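Nucleoporin NUP170 (Chaetomium thermophilum, PDB 5HAX) is probably a structural scaffold nucleoporin of the nuclear pore complex, pairing a beta-propeller with a helical C-terminal region. Local coordinates at residues A[186-197]-A[252-262]; A[176-184]-A[230-238]. All coordinates share one frame; numbering follows the deposited sequence.

In the fold
Followed from the N terminus, the chain runs through 176-184, turns back into 186-197, completes that four-stranded antiparallel sheet with strands 198-202 and 213-217, and enters the next one at 230-238, reaching 252-262 on its third strand and beyond. Interaction 2 closes the loop from 184 to 230, joining the first strands of the two sheets; interaction 1 closes the one from 197 to 252. Their segments alternate, so the two loops cross. The contact centres lie about 8 Å apart, and Gly190 O is 2.9 Å from Ser177 N. Together they pack consecutive sheets, consistent with neighbouring blades of the propeller, at two places along their interface.

Interaction 1: A[186-197]-A[252-262]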
loop_
_atom_site.group_PDB
_atom_site.type_symbol
_atom_site.label_atom_id
_atom_site.label_comp_id
_atom_site.label_asym_id
_atom_site.label_seq_id
_atom_site.Cartn_x
_atom_site.Cartn_y
_atom_site.Cartn_z
ATOM N N ARG A 186 8.454 17.612 -9.335
ATOM C CA ARG A 186 8.931 18.756 -8.568
ATOM C C ARG A 186 9.833 18.283 -7.435
ATOM O O ARG A 186 9.542 17.284 -6.774
ATOM C CB ARG A 186 7.753 19.557 -8.011
ATOM C CG ARG A 186 6.821 20.113 -9.074
ATOM C CD ARG A 186 5.723 20.973 -8.465
ATOM N NE ARG A 186 6.235 22.246 -7.968
ATOM C CZ ARG A 186 5.476 23.219 -7.468
ATOM N NH1 ARG A 186 4.161 23.071 -7.394
ATOM N NH2 ARG A 186 6.033 24.344 -7.042
ATOM N N ILE A 187 10.927 19.010 -7.209
ATOM C CA ILE A 187 11.962 18.630 -6.247
ATOM C C ILE A 187 12.038 19.707 -5.170
ATOM O O ILE A 187 12.343 20.868 -5.469
ATOM C CB ILE A 187 13.328 18.451 -6.931
ATOM C CG1 ILE A 187 13.253 17.351 -7.996
ATOM C CG2 ILE A 187 14.404 18.126 -5.902
ATOM C CD1 ILE A 187 14.487 17.262 -8.873
ATOM N N PHE A 188 11.786 19.318 -3.919
ATOM C CA PHE A 188 11.830 20.221 -2.776
ATOM C C PHE A 188 12.957 19.829 -1.823
ATOM O O PHE A 188 13.253 18.644 -1.644
ATOM C CB PHE A 188 10.494 20.220 -2.023
ATOM C CG PHE A 188 9.345 20.779 -2.817
ATOM C CD1 PHE A 188 9.221 22.143 -3.015
ATOM C CD2 PHE A 188 8.383 19.941 -3.355
ATOM C CE1 PHE A 188 8.162 22.661 -3.740
ATOM C CE2 PHE A 188 7.320 20.453 -4.082
ATOM C CZ PHE A 188 7.211 21.816 -4.274
ATOM N N LEU A 189 13.571 20.840 -1.196
ATOM C CA LEU A 189 14.753 20.656 -0.360
ATOM C C LEU A 189 14.588 21.352 0.986
ATOM O O LEU A 189 13.955 22.407 1.087
ATOM C CB LEU A 189 16.015 21.214 -1.032
ATOM C CG LEU A 189 16.288 20.856 -2.491
ATOM C CD1 LEU A 189 17.469 21.672 -2.985
ATOM C CD2 LEU A 189 16.554 19.370 -2.657
ATOM N N GLY A 190 15.199 20.760 2.013
ATOM C CA GLY A 190 15.245 21.321 3.354
ATOM C C GLY A 190 16.399 20.700 4.110
ATOM O O GLY A 190 17.003 19.723 3.663
ATOM N N GLY A 191 16.707 21.271 5.269
ATOM C CA GLY A 191 17.845 20.784 6.022
ATOM C C GLY A 191 17.899 21.276 7.451
ATOM O O GLY A 191 16.896 21.701 8.026
ATOM N N GLU A 192 19.107 21.209 8.017
ATOM C CA GLU A 192 19.340 21.432 9.437
ATOM C C GLU A 192 19.932 22.809 9.732
ATOM O O GLU A 192 20.456 23.030 10.829
ATOM C CB GLU A 192 20.246 20.328 9.986
ATOM C CG GLU A 192 19.678 18.926 9.761
ATOM C CD GLU A 192 20.536 17.833 10.368
ATOM O OE1 GLU A 192 21.773 17.996 10.413
ATOM O OE2 GLU A 192 19.967 16.807 10.801
ATOM N N SER A 193 19.860 23.740 8.777
ATOM C CA SER A 193 20.297 25.115 8.996
ATOM C C SER A 193 19.155 26.028 9.416
ATOM O O SER A 193 19.367 26.959 10.203
ATOM C CB SER A 193 20.937 25.679 7.725
ATOM O OG SER A 193 22.136 25.001 7.402
ATOM N N ASP A 194 17.957 25.778 8.908
ATOM C CA ASP A 194 16.806 26.652 9.095
ATOM C C ASP A 194 15.579 25.867 8.645
ATOM O O ASP A 194 15.674 24.690 8.290
ATOM C CB ASP A 194 16.969 27.959 8.317
ATOM C CG ASP A 194 17.395 27.730 6.881
ATOM O OD1 ASP A 194 18.530 28.114 6.525
ATOM O OD2 ASP A 194 16.602 27.153 6.111
ATOM N N THR A 195 14.425 26.530 8.661
ATOM C CA THR A 195 13.168 25.915 8.256
ATOM C C THR A 195 12.773 26.266 6.827
ATOM O O THR A 195 11.655 25.943 6.410
ATOM C CB THR A 195 12.041 26.323 9.210
ATOM O OG1 THR A 195 11.828 27.739 9.134
ATOM C CG2 THR A 195 12.373 25.936 10.643
ATOM N N ASP A 196 13.657 26.909 6.067
ATOM C CA ASP A 196 13.318 27.303 4.706
ATOM C C ASP A 196 13.174 26.081 3.810
ATOM O O ASP A 196 13.863 25.071 3.978
ATOM C CB ASP A 196 14.383 28.224 4.115
ATOM C CG ASP A 196 14.500 29.539 4.849
ATOM O OD1 ASP A 196 13.623 29.848 5.682
ATOM O OD2 ASP A 196 15.474 30.270 4.576
ATOM N N ILE A 197 12.280 26.192 2.831
ATOM C CA ILE A 197 12.065 25.158 1.827
ATOM C C ILE A 197 12.442 25.730 0.470
ATOM O O ILE A 197 11.937 26.788 0.074
ATOM C CB ILE A 197 10.610 24.656 1.835
ATOM C CG1 ILE A 197 10.367 23.852 3.116
ATOM C CG2 ILE A 197 10.325 23.790 0.603
ATOM C CD1 ILE A 197 8.939 23.460 3.332
ATOM N N ARG A 252 4.392 22.566 9.702
ATOM C CA ARG A 252 4.052 23.569 8.703
ATOM C C ARG A 252 3.464 22.885 7.476
ATOM O O ARG A 252 3.974 21.853 7.029
ATOM C CB ARG A 252 5.284 24.390 8.313
ATOM C CG ARG A 252 5.814 25.272 9.438
ATOM C CD ARG A 252 7.107 25.970 9.043
ATOM N NE ARG A 252 7.504 26.992 10.010
ATOM C CZ ARG A 252 8.204 26.756 11.118
ATOM N NH1 ARG A 252 8.588 25.524 11.424
ATOM N NH2 ARG A 252 8.516 27.760 11.928
ATOM N N THR A 253 2.383 23.455 6.948
ATOM C CA THR A 253 1.701 22.938 5.766
ATOM C C THR A 253 1.839 23.946 4.635
ATOM O O THR A 253 1.570 25.137 4.825
ATOM C CB THR A 253 0.220 22.669 6.049
ATOM O OG1 THR A 253 0.096 21.770 7.158
ATOM C CG2 THR A 253 -0.474 22.063 4.823
ATOM N N TYR A 254 2.256 23.463 3.467
ATOM C CA TYR A 254 2.410 24.278 2.269
ATOM C C TYR A 254 1.521 23.715 1.170
ATOM O O TYR A 254 1.367 22.496 1.053
ATOM C CB TYR A 254 3.869 24.302 1.795
ATOM C CG TYR A 254 4.853 24.827 2.814
ATOM C CD1 TYR A 254 5.287 24.031 3.864
ATOM C CD2 TYR A 254 5.360 26.115 2.718
ATOM C CE1 TYR A 254 6.190 24.505 4.797
ATOM C CE2 TYR A 254 6.265 26.600 3.644
ATOM C CZ TYR A 254 6.679 25.791 4.681
ATOM O OH TYR A 254 7.579 26.266 5.606
ATOM N N HIS A 255 0.943 24.602 0.363
ATOM C CA HIS A 255 0.049 24.216 -0.722
ATOM C C HIS A 255 0.665 24.618 -2.053
ATOM O O HIS A 255 1.174 25.735 -2.194
ATOM C CB HIS A 255 -1.328 24.862 -0.560
ATOM C CG HIS A 255 -2.280 24.534 -1.669
ATOM N ND1 HIS A 255 -2.726 25.477 -2.570
ATOM C CD2 HIS A 255 -2.864 23.365 -2.026
ATOM C CE1 HIS A 255 -3.548 24.903 -3.431
ATOM N NE2 HIS A 255 -3.648 23.623 -3.124
ATOM N N MET A 256 0.616 23.704 -3.023
ATOM C CA MET A 256 1.127 23.960 -4.368
ATOM C C MET A 256 -0.022 24.494 -5.219
ATOM O O MET A 256 -0.701 23.765 -5.944
ATOM C CB MET A 256 1.732 22.692 -4.959
ATOM C CG MET A 256 2.946 22.186 -4.200
ATOM S SD MET A 256 3.466 20.545 -4.732
ATOM C CE MET A 256 3.479 19.677 -3.166
ATOM N N GLU A 257 -0.242 25.806 -5.116
ATOM C CA GLU A 257 -1.313 26.454 -5.863
ATOM C C GLU A 257 -1.026 26.532 -7.356
ATOM O O GLU A 257 -1.911 26.934 -8.118
ATOM C CB GLU A 257 -1.565 27.862 -5.313
ATOM C CG GLU A 257 -0.338 28.763 -5.293
ATOM C CD GLU A 257 -0.656 30.169 -4.826
ATOM O OE1 GLU A 257 -1.841 30.451 -4.540
ATOM O OE2 GLU A 257 0.279 30.994 -4.743
ATOM N N GLY A 258 0.176 26.160 -7.786
ATOM C CA GLY A 258 0.521 26.148 -9.187
ATOM C C GLY A 258 1.736 25.284 -9.449
ATOM O O GLY A 258 2.393 24.797 -8.524
ATOM N N PRO A 259 2.062 25.079 -10.728
ATOM C CA PRO A 259 3.210 24.222 -11.069
ATOM C C PRO A 259 4.546 24.768 -10.597
ATOM O O PRO A 259 5.526 24.011 -10.574
ATOM C CB PRO A 259 3.151 24.147 -12.600
ATOM C CG PRO A 259 2.417 25.384 -13.008
ATOM C CD PRO A 259 1.412 25.638 -11.925
ATOM N N GLU A 260 4.615 26.048 -10.222
ATOM C CA GLU A 260 5.852 26.661 -9.759
ATOM C C GLU A 260 5.684 27.433 -8.459
ATOM O O GLU A 260 6.646 28.067 -8.011
ATOM C CB GLU A 260 6.414 27.605 -10.834
ATOM C CG GLU A 260 6.653 26.942 -12.182
ATOM C CD GLU A 260 7.283 27.885 -13.191
ATOM O OE1 GLU A 260 8.503 27.767 -13.436
ATOM O OE2 GLU A 260 6.559 28.741 -13.742
ATOM N N LYS A 261 4.507 27.394 -7.839
ATOM C CA LYS A 261 4.230 28.130 -6.614
ATOM C C LYS A 261 4.168 27.188 -5.417
ATOM O O LYS A 261 3.786 26.019 -5.538
ATOM C CB LYS A 261 2.910 28.901 -6.717
ATOM C CG LYS A 261 2.990 30.175 -7.546
ATOM C CD LYS A 261 2.493 29.962 -8.967
ATOM C CE LYS A 261 0.974 29.861 -9.022
ATOM N NZ LYS A 261 0.475 29.668 -10.413
ATOM N N LEU A 262 4.553 27.721 -4.260
ATOM C CA LEU A 262 4.432 27.029 -2.981
ATOM C C LEU A 262 4.098 28.073 -1.928
ATOM O O LEU A 262 4.873 29.013 -1.724
ATOM C CB LEU A 262 5.725 26.289 -2.618
ATOM C CG LEU A 262 5.661 25.410 -1.366
ATOM C CD1 LEU A 262 4.842 24.157 -1.642
ATOM C CD2 LEU A 262 7.058 25.050 -0.870
HETATM O O HOH W 1 9.538 24.548 6.879
#
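Arg186 lays its guanidinium against the turn after strand 251-255, and Pro259 O sits over the centre of one face, 3.1 Å above the plane. A bend at chi3 (72°) turns the group across this turn, where Arg186 NH2 donates to Lys261 O at 3.2 Å and 158°. Lys261 O lies close to the guanidinium plane, but Arg186 NH2 stands well above the carbonyl plane of Lys261. Phe188 CZ lies over the rim of the opposite guanidinium face, while Arg186 NE forms a salt bridge with Glu199 from strand 198-202. Replacing this arginine by alanine is likely to leave Lys261 O without its donor from here and Glu199 without this cationic partner.

The two segments lie in successive four-stranded antiparallel sheets, consistent with neighbouring blades of the Nup133-like beta-propeller, and the apolar layer between them continues from Phe188. Phe188 CE1 meets Leu262 CD2 at 3.9 Å, and Met256 SD makes an oblique Met-aromatic contact, 5.0 Å from the Phe188 ring centroid. Ile197 reaches Leu262 through CG2 and uses CD1 for a CH-pi contact over one face of Tyr254, 3.7 Å from the centroid and 28° off the normal. A water donates to Thr195 O at 2.6 Å and is also hydrogen-bonded to Tyr254 OH.

Interaction 2: A[176-184]-A[230-238]; sequences VSFIVGTKD and LRGLYVDDT
Phe178 overlaps the backbone of Gly232 with one ring face: the glycine CA lies 4.0 Å from the ring centroid, only 10° off the normal, a CH-pi contact. Ser177 CB covers the opposite face, and Leu230 O comes to the ring edge, 3.2 Å from Phe178 CE2. With CG anti to the carbonyl carbon (chi1 -48°), the ring is swung onto the corner where the chain turns at Arg231.

Further along, Val180 enters between Leu233 and Val235. Val180 CG1 lies 3.5 Å from Leu233 O, and both methyls touch Leu233 CB; Val180 CG2 also meets Val235 CG2 at 3.5 Å, the two valines lying alongside each other with their side chains pointing opposite ways. Strands 178-181 and 232-236 run almost parallel, yet their axes come no closer than 6.7 Å and are joined by side chains. They are the first strands of successive four-stranded sheets, an arrangement consistent with adjacent blades of a beta-propeller.

Toward the C-terminal ends of the strands the contact becomes polar. Lys183 N donates to Asp237 OD1 at 3.2 Å, nearly straight at 169° but from above the carboxylate plane. A water donates to both Gly181 O and Asp237 OD2, each at 2.7 Å, giving that carboxylate a second link to 176-184.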
loop_
_atom_site.group_PDB
_atom_site.type_symbol
_atom_site.label_atom_id
_atom_site.label_comp_id
_atom_site.label_asym_id
_atom_site.label_seq_id
_atom_site.Cartn_x
_atom_site.Cartn_y
_atom_site.Cartn_z
ATOM N N VAL A 176 21.331 20.897 3.170
ATOM C CA VAL A 176 20.317 20.053 2.539
ATOM C C VAL A 176 20.464 18.650 3.118
ATOM O O VAL A 176 21.444 17.951 2.827
ATOM C CB VAL A 176 20.449 20.029 1.009
ATOM C CG1 VAL A 176 19.432 19.066 0.401
ATOM C CG2 VAL A 176 20.263 21.426 0.433
ATOM N N SER A 177 19.487 18.237 3.929
ATOM C CA SER A 177 19.433 16.896 4.493
ATOM C C SER A 177 18.174 16.136 4.113
ATOM O O SER A 177 18.080 14.942 4.418
ATOM C CB SER A 177 19.525 16.948 6.028
ATOM O OG SER A 177 20.816 17.341 6.458
ATOM N N PHE A 178 17.211 16.784 3.462
ATOM C CA PHE A 178 15.940 16.162 3.113
ATOM C C PHE A 178 15.569 16.567 1.697
ATOM O O PHE A 178 15.552 17.758 1.374
ATOM C CB PHE A 178 14.841 16.576 4.100
ATOM C CG PHE A 178 15.248 16.455 5.541
ATOM C CD1 PHE A 178 15.356 15.211 6.140
ATOM C CD2 PHE A 178 15.526 17.584 6.296
ATOM C CE1 PHE A 178 15.737 15.093 7.467
ATOM C CE2 PHE A 178 15.904 17.476 7.623
ATOM C CZ PHE A 178 16.011 16.229 8.210
ATOM N N ILE A 179 15.286 15.573 0.857
ATOM C CA ILE A 179 14.862 15.782 -0.522
ATOM C C ILE A 179 13.617 14.940 -0.754
ATOM O O ILE A 179 13.602 13.748 -0.427
ATOM C CB ILE A 179 15.960 15.390 -1.532
ATOM C CG1 ILE A 179 17.287 16.074 -1.193
ATOM C CG2 ILE A 179 15.519 15.732 -2.954
ATOM C CD1 ILE A 179 18.471 15.502 -1.949
ATOM N N VAL A 180 12.576 15.556 -1.314
ATOM C CA VAL A 180 11.344 14.850 -1.646
ATOM C C VAL A 180 10.902 15.267 -3.041
ATOM O O VAL A 180 11.180 16.380 -3.497
ATOM C CB VAL A 180 10.221 15.120 -0.618
ATOM C CG1 VAL A 180 10.607 14.558 0.741
ATOM C CG2 VAL A 180 9.913 16.610 -0.526
ATOM N N GLY A 181 10.214 14.354 -3.716
ATOM C CA GLY A 181 9.732 14.603 -5.059
ATOM C C GLY A 181 8.243 14.354 -5.164
ATOM O O GLY A 181 7.683 13.498 -4.479
ATOM N N THR A 182 7.602 15.125 -6.039
ATOM C CA THR A 182 6.183 14.968 -6.311
ATOM C C THR A 182 5.965 14.070 -7.525
ATOM O O THR A 182 6.888 13.752 -8.279
ATOM C CB THR A 182 5.513 16.320 -6.555
ATOM O OG1 THR A 182 5.954 16.856 -7.809
ATOM C CG2 THR A 182 5.828 17.303 -5.435
ATOM N N LYS A 183 4.705 13.670 -7.707
ATOM C CA LYS A 183 4.321 12.851 -8.851
ATOM C C LYS A 183 4.736 13.489 -10.170
ATOM O O LYS A 183 5.079 12.780 -11.123
ATOM C CB LYS A 183 2.809 12.630 -8.825
ATOM C CG LYS A 183 2.317 11.481 -9.680
ATOM C CD LYS A 183 0.817 11.251 -9.503
ATOM C CE LYS A 183 -0.013 12.430 -10.004
ATOM N NZ LYS A 183 -0.248 13.479 -8.966
ATOM N N ASP A 184 4.724 14.820 -10.242
ATOM C CA ASP A 184 5.018 15.556 -11.464
ATOM C C ASP A 184 6.494 15.909 -11.611
ATOM O O ASP A 184 6.854 16.622 -12.552
ATOM C CB ASP A 184 4.181 16.838 -11.516
ATOM C CG ASP A 184 2.689 16.565 -11.475
ATOM O OD1 ASP A 184 2.246 15.574 -12.094
ATOM O OD2 ASP A 184 1.961 17.341 -10.820
ATOM N N LEU A 230 14.751 21.692 10.363
ATOM C CA LEU A 230 13.810 20.649 9.979
ATOM C C LEU A 230 14.291 19.263 10.387
ATOM O O LEU A 230 15.493 18.983 10.441
ATOM C CB LEU A 230 13.558 20.671 8.470
ATOM C CG LEU A 230 12.868 21.923 7.925
ATOM C CD1 LEU A 230 12.547 21.737 6.454
ATOM C CD2 LEU A 230 11.601 22.260 8.706
ATOM N N ARG A 231 13.317 18.397 10.677
ATOM C CA ARG A 231 13.529 16.977 10.904
ATOM C C ARG A 231 13.035 16.110 9.752
ATOM O O ARG A 231 13.377 14.924 9.705
ATOM C CB ARG A 231 12.824 16.533 12.198
ATOM C CG ARG A 231 13.663 16.627 13.471
ATOM C CD ARG A 231 12.787 16.409 14.702
ATOM N NE ARG A 231 13.335 15.430 15.640
ATOM C CZ ARG A 231 13.369 14.118 15.421
ATOM N NH1 ARG A 231 13.878 13.303 16.337
ATOM N NH2 ARG A 231 12.906 13.617 14.282
ATOM N N GLY A 232 12.241 16.657 8.835
ATOM C CA GLY A 232 11.769 15.880 7.701
ATOM C C GLY A 232 10.832 16.690 6.826
ATOM O O GLY A 232 10.253 17.695 7.256
ATOM N N LEU A 233 10.710 16.230 5.578
ATOM C CA LEU A 233 9.770 16.753 4.594
ATOM C C LEU A 233 8.872 15.624 4.105
ATOM O O LEU A 233 9.315 14.481 3.974
ATOM C CB LEU A 233 10.495 17.375 3.384
ATOM C CG LEU A 233 11.180 18.735 3.528
ATOM C CD1 LEU A 233 11.738 19.163 2.180
ATOM C CD2 LEU A 233 10.220 19.785 4.056
ATOM N N TYR A 234 7.606 15.952 3.822
ATOM C CA TYR A 234 6.605 14.945 3.471
ATOM C C TYR A 234 5.637 15.497 2.431
ATOM O O TYR A 234 5.128 16.610 2.584
ATOM C CB TYR A 234 5.838 14.493 4.722
ATOM C CG TYR A 234 6.727 14.247 5.925
ATOM C CD1 TYR A 234 7.096 15.292 6.762
ATOM C CD2 TYR A 234 7.199 12.974 6.221
ATOM C CE1 TYR A 234 7.910 15.078 7.856
ATOM C CE2 TYR A 234 8.013 12.750 7.315
ATOM C CZ TYR A 234 8.364 13.807 8.129
ATOM O OH TYR A 234 9.172 13.602 9.221
ATOM N N VAL A 235 5.363 14.702 1.392
ATOM C CA VAL A 235 4.541 15.113 0.253
ATOM C C VAL A 235 3.224 14.346 0.275
ATOM O O VAL A 235 3.187 13.162 0.630
ATOM C CB VAL A 235 5.275 14.866 -1.083
ATOM C CG1 VAL A 235 4.359 15.162 -2.272
ATOM C CG2 VAL A 235 6.542 15.699 -1.162
ATOM N N ASP A 236 2.144 15.022 -0.124
ATOM C CA ASP A 236 0.858 14.374 -0.399
ATOM C C ASP A 236 0.339 14.907 -1.732
ATOM O O ASP A 236 -0.267 15.982 -1.788
ATOM C CB ASP A 236 -0.147 14.611 0.724
ATOM C CG ASP A 236 -1.465 13.887 0.486
ATOM O OD1 ASP A 236 -1.535 13.073 -0.462
ATOM O OD2 ASP A 236 -2.424 14.121 1.251
ATOM N N ASP A 237 0.568 14.134 -2.799
ATOM C CA ASP A 237 0.163 14.548 -4.140
ATOM C C ASP A 237 -1.350 14.645 -4.279
ATOM O O ASP A 237 -1.844 15.485 -5.037
ATOM C CB ASP A 237 0.713 13.568 -5.176
ATOM C CG ASP A 237 2.223 13.629 -5.299
ATOM O OD1 ASP A 237 2.771 14.744 -5.414
ATOM O OD2 ASP A 237 2.865 12.557 -5.281
ATOM N N THR A 238 -2.101 13.801 -3.566
ATOM C CA THR A 238 -3.554 13.792 -3.706
ATOM C C THR A 238 -4.185 15.097 -3.240
ATOM O O THR A 238 -5.323 15.392 -3.622
ATOM C CB THR A 238 -4.161 12.627 -2.919
ATOM O OG1 THR A 238 -4.022 12.861 -1.511
ATOM C CG2 THR A 238 -3.484 11.308 -3.289
HETATM O O HOH W 2 5.455 12.001 -4.563
#